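Local coordinates for putative nisin-resistance protein (Streptococcus agalactiae 515, PDB 4Y68), which probably cleaves the lantibiotic nisin as a serine peptidase of family S41 and so confers resistance to it on the bacterium, at residues L172-P177 with N212-P217; L176-L181 with I194-I199; V216-I221 with P241-F246. All coordinates share one frame; numbering follows the deposited sequence.

Contact 1. Residues L172-P177 with N212-P217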
loop_
_atom_site.group_PDB
_atom_site.type_symbol
_atom_site.label_atom_id
_atom_site.label_comp_id
_atom_site.label_asym_id
_atom_site.label_seq_id
_atom_site.Cartn_x
_atom_site.Cartn_y
_atom_site.Cartn_z
ATOM N N LEU A 172 -10.678 -4.665 -7.756
ATOM C CA LEU A 172 -10.323 -4.395 -9.144
ATOM C C LEU A 172 -9.953 -5.671 -9.896
ATOM O O LEU A 172 -9.425 -5.611 -11.017
ATOM C CB LEU A 172 -9.170 -3.394 -9.207
ATOM C CG LEU A 172 -9.477 -2.055 -8.514
ATOM C CD1 LEU A 172 -8.236 -1.188 -8.296
ATOM C CD2 LEU A 172 -10.540 -1.268 -9.280
ATOM N N ALA A 173 -10.250 -6.817 -9.288
ATOM C CA ALA A 173 -9.803 -8.111 -9.808
ATOM C C ALA A 173 -10.263 -8.326 -11.234
ATOM O O ALA A 173 -9.504 -8.808 -12.067
ATOM C CB ALA A 173 -10.295 -9.257 -8.923
ATOM N N SER A 174 -11.506 -7.956 -11.520
ATOM C CA SER A 174 -12.079 -8.191 -12.840
ATOM C C SER A 174 -11.336 -7.467 -13.965
ATOM O O SER A 174 -11.478 -7.839 -15.143
ATOM C CB SER A 174 -13.575 -7.785 -12.852
ATOM O OG SER A 174 -13.742 -6.384 -13.058
ATOM N N ILE A 175 -10.555 -6.435 -13.638
ATOM C CA ILE A 175 -9.797 -5.742 -14.687
ATOM C C ILE A 175 -8.285 -5.916 -14.553
ATOM O O ILE A 175 -7.510 -5.206 -15.199
ATOM C CB ILE A 175 -10.103 -4.215 -14.752
ATOM C CG1 ILE A 175 -10.045 -3.570 -13.372
ATOM C CG2 ILE A 175 -11.481 -3.947 -15.399
ATOM C CD1 ILE A 175 -10.327 -2.088 -13.394
ATOM N N LEU A 176 -7.862 -6.883 -13.754
ATOM C CA LEU A 176 -6.431 -7.170 -13.620
ATOM C C LEU A 176 -6.091 -8.605 -14.065
ATOM O O LEU A 176 -6.924 -9.495 -14.029
ATOM C CB LEU A 176 -5.965 -6.948 -12.174
ATOM C CG LEU A 176 -5.752 -5.510 -11.663
ATOM C CD1 LEU A 176 -5.662 -5.500 -10.139
ATOM C CD2 LEU A 176 -4.528 -4.882 -12.267
ATOM N N PRO A 177 -4.842 -8.829 -14.465
ATOM C CA PRO A 177 -4.384 -10.140 -14.926
ATOM C C PRO A 177 -4.428 -11.154 -13.805
ATOM O O PRO A 177 -4.185 -10.767 -12.658
ATOM C CB PRO A 177 -2.925 -9.879 -15.351
ATOM C CG PRO A 177 -2.831 -8.433 -15.522
ATOM C CD PRO A 177 -3.781 -7.816 -14.554
ATOM N N ASN A 212 -9.873 -10.649 -14.448
ATOM C CA ASN A 212 -9.481 -10.272 -15.811
ATOM C C ASN A 212 -10.585 -10.482 -16.863
ATOM O O ASN A 212 -10.302 -10.729 -18.035
ATOM C CB ASN A 212 -8.233 -11.054 -16.211
ATOM C CG ASN A 212 -7.547 -10.480 -17.420
ATOM O OD1 ASN A 212 -7.712 -9.300 -17.755
ATOM N ND2 ASN A 212 -6.773 -11.321 -18.102
ATOM N N THR A 213 -11.844 -10.365 -16.455
ATOM C CA THR A 213 -12.940 -10.583 -17.403
ATOM C C THR A 213 -13.497 -9.313 -18.044
ATOM O O THR A 213 -14.351 -9.392 -18.921
ATOM C CB THR A 213 -14.095 -11.345 -16.751
ATOM O OG1 THR A 213 -14.548 -10.646 -15.590
ATOM C CG2 THR A 213 -13.629 -12.760 -16.335
ATOM N N LYS A 214 -13.007 -8.145 -17.649
ATOM C CA LYS A 214 -13.411 -6.911 -18.337
ATOM C C LYS A 214 -12.247 -6.280 -19.060
ATOM O O LYS A 214 -11.183 -6.047 -18.473
ATOM C CB LYS A 214 -14.009 -5.892 -17.367
ATOM C CG LYS A 214 -15.256 -6.365 -16.661
ATOM C CD LYS A 214 -16.410 -6.597 -17.642
ATOM C CE LYS A 214 -16.699 -5.365 -18.476
ATOM N NZ LYS A 214 -18.136 -5.349 -18.936
ATOM N N HIS A 215 -12.459 -5.977 -20.335
ATOM C CA HIS A 215 -11.419 -5.393 -21.152
ATOM C C HIS A 215 -11.937 -4.158 -21.875
ATOM O O HIS A 215 -12.488 -4.249 -22.960
ATOM C CB HIS A 215 -10.880 -6.420 -22.153
ATOM C CG HIS A 215 -10.523 -7.741 -21.541
ATOM N ND1 HIS A 215 -11.339 -8.852 -21.637
ATOM C CD2 HIS A 215 -9.437 -8.135 -20.832
ATOM C CE1 HIS A 215 -10.772 -9.871 -21.012
ATOM N NE2 HIS A 215 -9.621 -9.463 -20.508
ATOM N N VAL A 216 -11.745 -3.005 -21.256
ATOM C CA VAL A 216 -12.085 -1.725 -21.840
ATOM C C VAL A 216 -10.892 -0.811 -21.667
ATOM O O VAL A 216 -10.052 -1.046 -20.807
ATOM C CB VAL A 216 -13.308 -1.077 -21.157
ATOM C CG1 VAL A 216 -14.550 -1.920 -21.333
ATOM C CG2 VAL A 216 -13.018 -0.873 -19.680
ATOM N N PRO A 217 -10.820 0.250 -22.465
ATOM C CA PRO A 217 -9.833 1.292 -22.182
ATOM C C PRO A 217 -9.974 1.770 -20.749
ATOM O O PRO A 217 -11.094 1.987 -20.282
ATOM C CB PRO A 217 -10.192 2.407 -23.159
ATOM C CG PRO A 217 -10.952 1.703 -24.261
ATOM C CD PRO A 217 -11.690 0.585 -23.598
HETATM O O HOH W 1 -5.892 -7.117 -17.233
#
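The 3-10 turn that follows helix 165-171, closed by Leu176 N to Ala173 O, meets the loop leading into strand 218-222, and backbone carbonyls of the turn do most of the joining. Ala173 O accepts the N-H of Asn212 N at 3.0 Å, and the N-H of Leu176 N reaches the same oxygen from the opposite face of the carbonyl plane, so two donors grip it. One residue on, Ser174 O takes the N-H of Lys214 N at 3.0 Å in a nearly straight bond (166°). Asn212 has a positive phi of 65°, a backbone shape that asparagine accepts more readily than most residues, and its CB is pressed close to Leu176 O (3.0 Å). Its side chain, with CG opposite the backbone N (chi1 -165°), runs out past Leu176 O until CG lies 4.0 Å from Pro177 CA. A water donates to both Asn212 OD1, at 2.9 Å, and Ile175 O, a second tie between amide and turn. His215 NE2 adds a weak bond to Asn212 OD1. On the buried side, Ile175 CG2 touches Lys214 CB at 3.7 Å, with the two side chains crossing at a slant; lysine suits this place because its aliphatic base can cover the isoleucine while the bent chain carries the amine away. Ile175, wholly apolar, suits the buried place between Leu145 of helix 131-147 and Leu155 of strand 152-156. In this alpha/beta layer around the mixed sheet, a 3-10 turn just after a helix offers its carbonyls to the loop that leads into a parallel strand.

Contact 2. Residues L176-L181 with I194-I199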
loop_
_atom_site.group_PDB
_atom_site.type_symbol
_atom_site.label_atom_id
_atom_site.label_comp_id
_atom_site.label_asym_id
_atom_site.label_seq_id
_atom_site.Cartn_x
_atom_site.Cartn_y
_atom_site.Cartn_z
ATOM N N LEU A 176 -7.862 -6.883 -13.754
ATOM C CA LEU A 176 -6.431 -7.170 -13.620
ATOM C C LEU A 176 -6.091 -8.605 -14.065
ATOM O O LEU A 176 -6.924 -9.495 -14.029
ATOM C CB LEU A 176 -5.965 -6.948 -12.174
ATOM C CG LEU A 176 -5.752 -5.510 -11.663
ATOM C CD1 LEU A 176 -5.662 -5.500 -10.139
ATOM C CD2 LEU A 176 -4.528 -4.882 -12.267
ATOM N N PRO A 177 -4.842 -8.829 -14.465
ATOM C CA PRO A 177 -4.384 -10.140 -14.926
ATOM C C PRO A 177 -4.428 -11.154 -13.805
ATOM O O PRO A 177 -4.185 -10.767 -12.658
ATOM C CB PRO A 177 -2.925 -9.879 -15.351
ATOM C CG PRO A 177 -2.831 -8.433 -15.522
ATOM C CD PRO A 177 -3.781 -7.816 -14.554
ATOM N N ASN A 178 -4.721 -12.415 -14.113
ATOM C CA ASN A 178 -4.482 -13.487 -13.147
ATOM C C ASN A 178 -3.033 -13.935 -13.271
ATOM O O ASN A 178 -2.748 -15.031 -13.726
ATOM C CB ASN A 178 -5.430 -14.661 -13.370
ATOM C CG ASN A 178 -5.292 -15.725 -12.307
ATOM O OD1 ASN A 178 -4.956 -15.440 -11.161
ATOM N ND2 ASN A 178 -5.540 -16.963 -12.685
ATOM N N ASP A 179 -2.120 -13.058 -12.890
ATOM C CA ASP A 179 -0.693 -13.240 -13.150
ATOM C C ASP A 179 0.082 -12.300 -12.227
ATOM O O ASP A 179 -0.480 -11.717 -11.302
ATOM C CB ASP A 179 -0.371 -12.923 -14.627
ATOM C CG ASP A 179 0.881 -13.639 -15.150
ATOM O OD1 ASP A 179 1.836 -13.890 -14.384
ATOM O OD2 ASP A 179 0.903 -13.959 -16.357
ATOM N N THR A 180 1.353 -12.110 -12.535
ATOM C CA THR A 180 2.214 -11.226 -11.785
ATOM C C THR A 180 1.653 -9.804 -11.731
ATOM O O THR A 180 1.251 -9.251 -12.734
ATOM C CB THR A 180 3.622 -11.217 -12.399
ATOM O OG1 THR A 180 4.285 -12.452 -12.080
ATOM C CG2 THR A 180 4.425 -10.055 -11.868
ATOM N N LEU A 181 1.601 -9.239 -10.536
ATOM C CA LEU A 181 1.190 -7.852 -10.363
ATOM C C LEU A 181 2.400 -6.919 -10.248
ATOM O O LEU A 181 2.475 -5.917 -10.961
ATOM C CB LEU A 181 0.283 -7.726 -9.140
ATOM C CG LEU A 181 -1.223 -7.899 -9.368
ATOM C CD1 LEU A 181 -1.584 -8.496 -10.718
ATOM C CD2 LEU A 181 -1.853 -8.681 -8.237
ATOM N N ILE A 194 4.250 -10.539 -6.161
ATOM C CA ILE A 194 2.840 -10.499 -5.780
ATOM C C ILE A 194 1.983 -10.783 -7.033
ATOM O O ILE A 194 2.029 -10.032 -8.003
ATOM C CB ILE A 194 2.447 -9.154 -5.161
ATOM C CG1 ILE A 194 3.236 -8.894 -3.872
ATOM C CG2 ILE A 194 0.934 -9.083 -4.937
ATOM C CD1 ILE A 194 3.064 -9.976 -2.793
ATOM N N THR A 195 1.264 -11.902 -7.023
ATOM C CA THR A 195 0.377 -12.294 -8.115
ATOM C C THR A 195 -1.045 -12.202 -7.612
ATOM O O THR A 195 -1.271 -12.044 -6.411
ATOM C CB THR A 195 0.606 -13.763 -8.620
ATOM O OG1 THR A 195 0.220 -14.689 -7.589
ATOM C CG2 THR A 195 2.048 -14.008 -8.978
ATOM N N MET A 196 -2.001 -12.344 -8.517
ATOM C CA MET A 196 -3.389 -12.302 -8.115
ATOM C C MET A 196 -3.693 -13.449 -7.143
ATOM O O MET A 196 -4.495 -13.281 -6.248
ATOM C CB MET A 196 -4.302 -12.331 -9.349
ATOM C CG MET A 196 -5.774 -12.042 -9.060
ATOM S SD MET A 196 -6.118 -10.514 -8.153
ATOM C CE MET A 196 -5.810 -9.285 -9.400
ATOM N N LYS A 197 -3.011 -14.586 -7.271
ATOM C CA LYS A 197 -3.146 -15.693 -6.294
ATOM C C LYS A 197 -2.723 -15.361 -4.850
ATOM O O LYS A 197 -3.354 -15.795 -3.892
ATOM C CB LYS A 197 -2.343 -16.903 -6.762
ATOM C CG LYS A 197 -2.710 -17.377 -8.141
ATOM C CD LYS A 197 -1.507 -18.000 -8.864
ATOM C CE LYS A 197 -1.311 -19.493 -8.546
ATOM N NZ LYS A 197 -0.926 -19.797 -7.130
ATOM N N ASN A 198 -1.641 -14.617 -4.671
ATOM C CA ASN A 198 -1.278 -14.184 -3.322
ATOM C C ASN A 198 -2.317 -13.242 -2.675
ATOM O O ASN A 198 -2.140 -12.833 -1.521
ATOM C CB ASN A 198 0.079 -13.472 -3.309
ATOM C CG ASN A 198 1.169 -14.258 -3.991
ATOM O OD1 ASN A 198 1.935 -13.690 -4.769
ATOM N ND2 ASN A 198 1.247 -15.566 -3.719
ATOM N N ILE A 199 -3.365 -12.872 -3.415
ATOM C CA ILE A 199 -4.383 -11.966 -2.894
ATOM C C ILE A 199 -5.521 -12.794 -2.325
ATOM O O ILE A 199 -6.110 -13.591 -3.043
ATOM C CB ILE A 199 -4.942 -11.018 -3.982
ATOM C CG1 ILE A 199 -3.806 -10.319 -4.732
ATOM C CG2 ILE A 199 -5.901 -9.990 -3.363
ATOM C CD1 ILE A 199 -3.108 -9.257 -3.911
HETATM O O HOH W 2 -2.237 -15.057 -10.201
#
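Leu181 N donates to Ile194 O at 2.7 Å, in the carbonyl plane, where the two strands of a beta hairpin, 180-185 and 191-195, come to their open end. A second bond, Met196 N to Asp179 O at 3.2 Å, approaches from above the carbonyl plane. Between them Thr180 and Thr195 form an antiparallel non-hydrogen-bonded pair, and the CG2 methyl of the beta-branched Thr195 rests 4.0 Å from Thr180 CA. Apolar groups gather on the inner side. Met196, bent at chi2 and chi3 (53° and 73°), curls its CE against Leu176 CB at 3.6 Å, the two side chains crossing at about a right angle; a flexible thioether can follow such a path. Leu181 CD2 touches the same methyl and also Ile199 CG1, and Ile169 of helix 165-171 packs on all four of these residues. Farther out, polar groups hold the backbone. Asn198 OD1 accepts Thr195 N at 3.0 Å, while Arg208 binds the carbonyls of Met196 and Ile199. Asn178 centres an inverse gamma turn closed by a weak bond from Asp179 N to Pro177 O, and a water donates to its OD1 and accepts from Lys197 N. Next to it, Asp179 OD1 receives the N-H of Thr180 N at 2.6 Å on the anti side of the carboxylate.

Contact 3. Residues V216-I221 with P241-F246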
loop_
_atom_site.group_PDB
_atom_site.type_symbol
_atom_site.label_atom_id
_atom_site.label_comp_id
_atom_site.label_asym_id
_atom_site.label_seq_id
_atom_site.Cartn_x
_atom_site.Cartn_y
_atom_site.Cartn_z
ATOM N N VAL A 216 -11.745 -3.005 -21.256
ATOM C CA VAL A 216 -12.085 -1.725 -21.840
ATOM C C VAL A 216 -10.892 -0.811 -21.667
ATOM O O VAL A 216 -10.052 -1.046 -20.807
ATOM C CB VAL A 216 -13.308 -1.077 -21.157
ATOM C CG1 VAL A 216 -14.550 -1.920 -21.333
ATOM C CG2 VAL A 216 -13.018 -0.873 -19.680
ATOM N N PRO A 217 -10.820 0.250 -22.465
ATOM C CA PRO A 217 -9.833 1.292 -22.182
ATOM C C PRO A 217 -9.974 1.770 -20.749
ATOM O O PRO A 217 -11.094 1.987 -20.282
ATOM C CB PRO A 217 -10.192 2.407 -23.159
ATOM C CG PRO A 217 -10.952 1.703 -24.261
ATOM C CD PRO A 217 -11.690 0.585 -23.598
ATOM N N ILE A 218 -8.854 1.919 -20.060
ATOM C CA ILE A 218 -8.869 2.363 -18.682
ATOM C C ILE A 218 -7.941 3.557 -18.528
ATOM O O ILE A 218 -6.757 3.485 -18.887
ATOM C CB ILE A 218 -8.440 1.250 -17.719
ATOM C CG1 ILE A 218 -9.494 0.141 -17.661
ATOM C CG2 ILE A 218 -8.186 1.818 -16.316
ATOM C CD1 ILE A 218 -9.018 -1.120 -16.961
ATOM N N ALA A 219 -8.476 4.656 -17.998
ATOM C CA ALA A 219 -7.639 5.789 -17.639
ATOM C C ALA A 219 -7.460 5.841 -16.120
ATOM O O ALA A 219 -8.426 5.766 -15.366
ATOM C CB ALA A 219 -8.235 7.081 -18.154
ATOM N N ILE A 220 -6.220 5.963 -15.677
ATOM C CA ILE A 220 -5.936 6.013 -14.253
ATOM C C ILE A 220 -5.404 7.372 -13.840
ATOM O O ILE A 220 -4.452 7.864 -14.424
ATOM C CB ILE A 220 -4.899 4.951 -13.837
ATOM C CG1 ILE A 220 -5.368 3.553 -14.213
ATOM C CG2 ILE A 220 -4.686 4.989 -12.352
ATOM C CD1 ILE A 220 -4.396 2.505 -13.813
ATOM N N ILE A 221 -5.990 7.963 -12.808
ATOM C CA ILE A 221 -5.544 9.281 -12.361
ATOM C C ILE A 221 -4.810 9.187 -11.024
ATOM O O ILE A 221 -5.247 8.480 -10.109
ATOM C CB ILE A 221 -6.739 10.266 -12.239
ATOM C CG1 ILE A 221 -7.450 10.391 -13.579
ATOM C CG2 ILE A 221 -6.281 11.635 -11.713
ATOM C CD1 ILE A 221 -8.704 11.284 -13.542
ATOM N N PRO A 241 -1.972 -2.956 -22.026
ATOM C CA PRO A 241 -2.072 -2.197 -23.287
ATOM C C PRO A 241 -3.329 -1.341 -23.384
ATOM O O PRO A 241 -3.357 -0.382 -24.147
ATOM C CB PRO A 241 -2.068 -3.290 -24.360
ATOM C CG PRO A 241 -2.664 -4.481 -23.657
ATOM C CD PRO A 241 -2.133 -4.407 -22.236
ATOM N N ASN A 242 -4.350 -1.669 -22.605
ATOM C CA ASN A 242 -5.589 -0.909 -22.630
ATOM C C ASN A 242 -5.595 0.260 -21.640
ATOM O O ASN A 242 -6.580 1.010 -21.542
ATOM C CB ASN A 242 -6.771 -1.838 -22.342
ATOM C CG ASN A 242 -6.622 -2.593 -21.023
ATOM O OD1 ASN A 242 -5.602 -3.242 -20.767
ATOM N ND2 ASN A 242 -7.655 -2.527 -20.184
ATOM N N VAL A 243 -4.496 0.402 -20.898
ATOM C CA VAL A 243 -4.436 1.331 -19.776
ATOM C C VAL A 243 -3.526 2.500 -20.082
ATOM O O VAL A 243 -2.527 2.337 -20.762
ATOM C CB VAL A 243 -3.936 0.639 -18.489
ATOM C CG1 VAL A 243 -3.764 1.663 -17.371
ATOM C CG2 VAL A 243 -4.886 -0.489 -18.084
ATOM N N LYS A 244 -3.894 3.685 -19.597
ATOM C CA LYS A 244 -3.047 4.875 -19.693
ATOM C C LYS A 244 -3.286 5.776 -18.473
ATOM O O LYS A 244 -4.403 5.866 -17.975
ATOM C CB LYS A 244 -3.329 5.642 -20.997
ATOM C CG LYS A 244 -2.406 6.832 -21.218
ATOM C CD LYS A 244 -2.689 7.558 -22.537
ATOM C CE LYS A 244 -1.676 8.669 -22.785
ATOM N NZ LYS A 244 -2.022 9.427 -24.009
ATOM N N SER A 245 -2.254 6.456 -17.995
ATOM C CA SER A 245 -2.397 7.211 -16.761
ATOM C C SER A 245 -2.162 8.699 -16.964
ATOM O O SER A 245 -1.350 9.075 -17.809
ATOM C CB SER A 245 -1.429 6.676 -15.706
ATOM O OG SER A 245 -0.094 6.925 -16.115
ATOM N N PHE A 246 -2.850 9.523 -16.155
ATOM C CA PHE A 246 -2.854 10.991 -16.255
ATOM C C PHE A 246 -2.701 11.628 -14.895
ATOM O O PHE A 246 -3.160 11.080 -13.897
ATOM C CB PHE A 246 -4.165 11.503 -16.867
ATOM C CG PHE A 246 -4.507 10.892 -18.199
ATOM C CD1 PHE A 246 -5.053 9.622 -18.275
ATOM C CD2 PHE A 246 -4.309 11.600 -19.373
ATOM C CE1 PHE A 246 -5.373 9.063 -19.510
ATOM C CE2 PHE A 246 -4.629 11.038 -20.606
ATOM C CZ PHE A 246 -5.159 9.766 -20.661
#
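Ile220 O receives the N-H of Phe246 N at 2.9 Å, a bond supplemented by a weaker, bent CA-H...O contact from Ser245, whose CA lies 3.2 Å away. Ile218 O likewise takes the N-H of Lys244 N, with a C=O...N angle of 172°, and a weaker CA-H...O contact from Val243. In the other direction, Ile218 N and Ile220 N donate to Asn242 O and Lys244 O, giving the alternating ladder of two parallel strands, 218-221 and 243-246, whose axes cross at -28°, the usual twist of neighbouring strands. Asn242 extends the ladder with its side chain. Its CG sits between the backbone N and the carbonyl carbon (chi1 56°), which brings ND2 to Val216 O at 2.9 Å in an almost straight bond, with the oxygen in the plane of the amide. Asparagine suits this place because its short side-chain amide can reach Val216 O while the backbone O of the same residue takes Ile218 N. Ile218 lies alongside the amide, its CD1 3.8 Å from Asn242 ND2. On the face bearing Ile218, Ile220, Val243 and Ser245, the tip of Ile220, CD1, meets Val243 CG1 at 3.7 Å, the two beta-branched side chains crossing obliquely. Small Ser245 lies beside Ile220 on this face, and its OG bonds to Asp291 N. On the other face, the single methyl of Ala219, CB, meets the Phe246 ring obliquely, 3.7 Å from CE1, and Ile220 O lies at the ring's edge, near its plane. Together with helix 229-235 the strands make a beta-alpha-beta unit. Strand 152-156 pairs along the far edge of strand 218-222, while helix 297-308 packs over Ala219, Ile221 and Phe246, with Ser301 touching both Ala219 and Phe246.

The segment 172-177 ties the first two contacts together: contact 1 and contact 2 share Leu176 and Pro177, their centres lie 12 Å apart, and Met196 CE comes to 4.2 Å from Ala173 CA. Contact 1 passes into contact 3 through Val216 and Pro217, where the loop becomes a strand; separately, Ile175 CD1 meets Ile218 CD1 at 3.9 Å, and the centres of these two contacts lie 11 Å apart. Contacts 2 and 3 do not touch, their nearest atoms being about 7 Å apart. Through the residues it shares with each, contact 1 connects the hairpin end to the parallel pair of the mixed sheet, all within the peptidase S41 family region.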